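Local coordinates for probable E3 ubiquitin-protein ligase HERC1 (Homo sapiens, PDB 4QT6) that probably acts as an E3 ubiquitin ligase and carries a SPRY domain, a beta-sandwich module that commonly mediates protein-protein recognition, at residues A[11-16]-A[148-153]. Numbering follows the deposited sequence.
Sequences LVENGQ and GEKVKI. With ARF (formamide), chain F; ARF (formamide), chain H.
Glu13 and Lys150 meet over an intervening strand of the SPRY beta-sandwich, an instance of how a salt bridge can tie together strands one place apart in a sheet, with no backbone bond between them at this point. Strands 10-13 and 150-154 flank strand 17-20 in one antiparallel sheet, and their CA atoms at Glu13 and Lys150 stand 9.0 Å apart. The distance is spanned by two long side chains crossing at about a right angle: NZ of Lys150 binds the syn lone pair of Glu13 OE1 at 2.8 Å. A water joins the pair a second time, donating to Glu13 OE2 and accepting from Lys150 NZ, each at 2.7 Å, so both carboxylate oxygens are engaged. With CG anti to the backbone N (chi1 170°) and an extended chain, Glu13 reaches out over strand 17-20, where Thr19 OG1 also bonds its OE1. Replacing Glu13 by an alanine is likely to leave the Lys150 ammonium without its counter-charge and Thr19 OG1 and the water without the carboxylate.

Beyond the hairpin turn the segments draw together as strand 17-20 begins. The side chains of Gln16 and Lys152 run alongside each other, pointing the same way; in the conformer given, Lys152 NZ makes a weak and doubtful bond of 3.4 Å to Gln16 OE1. The backbones meet at Gln16 O, which takes a CA-H...O contact from Lys152 CA and a hydrogen bond from Ile153 N at 3.0 Å, the N-H...O angle being 162°.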
ATOM      1  N   LEU A  11       5.086   5.989 -12.287  1.00 21.17           N
ATOM      2  CA  LEU A  11       5.569   7.367 -12.359  1.00 21.54           C
ATOM      3  C   LEU A  11       5.071   8.129 -11.137  1.00 20.25           C
ATOM      4  O   LEU A  11       3.944   7.881 -10.684  1.00 20.14           O
ATOM      5  CB  LEU A  11       4.970   8.033 -13.599  1.00 22.71           C
ATOM      6  CG  LEU A  11       5.301   7.365 -14.937  1.00 25.08           C
ATOM      7  CD1 LEU A  11       4.378   7.874 -16.037  1.00 26.29           C
ATOM      8  CD2 LEU A  11       6.764   7.522 -15.285  1.00 25.01           C
ATOM      9  N   VAL A  12       5.885   9.046 -10.618  1.00 19.17           N
ATOM     10  CA  VAL A  12       5.463   9.917  -9.530  1.00 19.40           C
ATOM     11  C   VAL A  12       4.936  11.223 -10.133  1.00 20.25           C
ATOM     12  O   VAL A  12       5.682  11.925 -10.816  1.00 21.40           O
ATOM     13  CB  VAL A  12       6.593  10.221  -8.552  1.00 18.85           C
ATOM     14  CG1 VAL A  12       6.089  11.098  -7.422  1.00 19.32           C
ATOM     15  CG2 VAL A  12       7.134   8.924  -7.945  1.00 18.09           C
ATOM     16  N   GLU A  13       3.670  11.506  -9.860  1.00 19.41           N
ATOM     17  CA  GLU A  13       2.913  12.632 -10.407  1.00 19.69           C
ATOM     18  C   GLU A  13       2.791  13.721  -9.346  1.00 17.50           C
ATOM     19  O   GLU A  13       2.140  13.532  -8.303  1.00 17.03           O
ATOM     20  CB  GLU A  13       1.541  12.108 -10.834  1.00 21.50           C
ATOM     21  CG  GLU A  13       0.486  13.139 -11.225  1.00 23.11           C
ATOM     22  CD  GLU A  13      -0.767  12.485 -11.793  1.00 24.04           C
ATOM     23  OE1 GLU A  13      -0.619  11.516 -12.594  1.00 25.79           O
ATOM     24  OE2 GLU A  13      -1.899  12.921 -11.416  1.00 26.66           O
ATOM     25  N   ASN A  14       3.480  14.853  -9.568  1.00 17.06           N
ATOM     26  CA  ASN A  14       3.464  15.981  -8.639  1.00 17.52           C
ATOM     27  C   ASN A  14       3.772  15.576  -7.215  1.00 18.19           C
ATOM     28  O   ASN A  14       3.202  16.106  -6.238  1.00 18.62           O
ATOM     29  CB  ASN A  14       2.119  16.713  -8.667  1.00 17.51           C
ATOM     30  CG  ASN A  14       1.812  17.350  -9.998  1.00 19.03           C
ATOM     31  OD1 ASN A  14       2.711  17.696 -10.771  1.00 19.36           O
ATOM     32  ND2 ASN A  14       0.530  17.570 -10.252  1.00 19.98           N
ATOM     33  N   GLY A  15       4.663  14.599  -7.082  1.00 17.55           N
ATOM     34  CA  GLY A  15       5.102  14.151  -5.772  1.00 19.11           C
ATOM     35  C   GLY A  15       4.156  13.262  -4.982  1.00 19.84           C
ATOM     36  O   GLY A  15       4.604  12.287  -4.373  1.00 21.50           O
ATOM     37  N   GLN A  16       2.874  13.614  -4.967  1.00 19.24           N
ATOM     38  CA  GLN A  16       1.864  13.048  -4.053  1.00 20.09           C
ATOM     39  C   GLN A  16       1.183  11.816  -4.622  1.00 19.48           C
ATOM     40  O   GLN A  16       0.507  11.091  -3.891  1.00 18.93           O
ATOM     41  CB  GLN A  16       0.747  14.090  -3.807  1.00 23.42           C
ATOM     42  CG  GLN A  16       1.179  15.474  -3.332  1.00 26.31           C
ATOM     43  CD  GLN A  16      -0.009  16.445  -3.188  0.50 25.18           C
ATOM     44  OE1 GLN A  16      -1.097  16.230  -3.745  0.50 23.96           O
ATOM     45  NE2 GLN A  16       0.207  17.533  -2.472  0.50 24.45           N
ATOM     46  N   GLY A 148      -2.317   2.887 -15.699  1.00 25.21           N
ATOM     47  CA  GLY A 148      -3.398   3.850 -15.495  1.00 24.52           C
ATOM     48  C   GLY A 148      -3.916   4.135 -14.111  1.00 24.27           C
ATOM     49  O   GLY A 148      -4.505   5.203 -13.871  1.00 24.12           O
ATOM     50  N   GLU A 149      -3.769   3.177 -13.206  1.00 21.82           N
ATOM     51  CA  GLU A 149      -4.282   3.371 -11.857  1.00 20.64           C
ATOM     52  C   GLU A 149      -3.491   4.489 -11.207  1.00 19.67           C
ATOM     53  O   GLU A 149      -2.334   4.689 -11.550  1.00 20.68           O
ATOM     54  CB  GLU A 149      -4.129   2.124 -10.997  1.00 20.81           C
ATOM     55  CG  GLU A 149      -4.885   0.879 -11.445  1.00 22.04           C
ATOM     56  CD  GLU A 149      -4.099   0.017 -12.402  1.00 21.74           C
ATOM     57  OE1 GLU A 149      -3.033   0.435 -12.880  1.00 21.74           O
ATOM     58  OE2 GLU A 149      -4.558  -1.099 -12.687  1.00 23.71           O
ATOM     59  N   LYS A 150      -4.114   5.193 -10.264  1.00 18.69           N
ATOM     60  CA  LYS A 150      -3.456   6.285  -9.539  1.00 19.61           C
ATOM     61  C   LYS A 150      -3.829   6.281  -8.066  1.00 18.88           C
ATOM     62  O   LYS A 150      -5.006   6.159  -7.720  1.00 19.18           O
ATOM     63  CB  LYS A 150      -3.818   7.660 -10.129  1.00 20.83           C
ATOM     64  CG  LYS A 150      -3.391   7.875 -11.562  1.00 21.42           C
ATOM     65  CD  LYS A 150      -3.653   9.321 -11.949  1.00 22.88           C
ATOM     66  CE  LYS A 150      -3.394   9.525 -13.440  1.00 24.07           C
ATOM     67  NZ  LYS A 150      -3.089  10.931 -13.808  1.00 28.21           N
ATOM     68  N   VAL A 151      -2.827   6.399  -7.201  1.00 17.77           N
ATOM     69  CA  VAL A 151      -3.042   6.445  -5.741  1.00 17.47           C
ATOM     70  C   VAL A 151      -2.312   7.645  -5.164  1.00 17.39           C
ATOM     71  O   VAL A 151      -1.129   7.864  -5.460  1.00 17.73           O
ATOM     72  CB  VAL A 151      -2.528   5.145  -5.064  1.00 17.42           C
ATOM     73  CG1 VAL A 151      -2.728   5.166  -3.546  1.00 17.07           C
ATOM     74  CG2 VAL A 151      -3.217   3.925  -5.663  1.00 18.97           C
ATOM     75  N   LYS A 152      -2.997   8.389  -4.305  1.00 16.22           N
ATOM     76  CA  LYS A 152      -2.425   9.518  -3.610  1.00 16.98           C
ATOM     77  C   LYS A 152      -2.047   9.137  -2.180  1.00 17.41           C
ATOM     78  O   LYS A 152      -2.834   8.487  -1.485  1.00 18.32           O
ATOM     79  CB  LYS A 152      -3.444  10.660  -3.581  1.00 17.68           C
ATOM     80  CG  LYS A 152      -2.967  11.918  -2.883  1.00 18.37           C
ATOM     81  CD  LYS A 152      -3.945  13.063  -3.059  1.00 18.78           C
ATOM     82  CE  LYS A 152      -3.466  14.286  -2.302  1.00 20.51           C
ATOM     83  NZ  LYS A 152      -4.206  15.530  -2.652  1.00 19.85           N
ATOM     84  N   ILE A 153      -0.872   9.579  -1.742  1.00 16.59           N
ATOM     85  CA  ILE A 153      -0.508   9.443  -0.342  1.00 17.18           C
ATOM     86  C   ILE A 153      -0.835  10.752   0.395  1.00 17.73           C
ATOM     87  O   ILE A 153      -0.524  11.837  -0.098  1.00 19.10           O
ATOM     88  CB  ILE A 153       0.972   8.970  -0.179  1.00 16.59           C
ATOM     89  CG1 ILE A 153       1.236   8.521   1.267  1.00 17.20           C
ATOM     90  CG2 ILE A 153       1.962  10.017  -0.644  1.00 17.33           C
ATOM     91  CD1 ILE A 153       2.578   7.821   1.451  1.00 17.27           C
TER
HETATM   92  N   ARF F2205       4.606   9.390   4.124  1.00 39.71           N
HETATM   93  C   ARF F2205       4.116  10.330   3.298  1.00 41.32           C
HETATM   94  O   ARF F2205       4.689  10.538   2.232  1.00 39.14           O
HETATM   95  N   ARF H2207       7.622   2.728 -16.652  1.00 38.43           N
HETATM   96  C   ARF H2207       6.961   3.816 -16.246  1.00 38.38           C
HETATM   97  O   ARF H2207       6.130   4.323 -16.988  1.00 40.96           O
HETATM   98  O   HOH W   1      -4.312  12.968 -12.540  1.00 46.63           O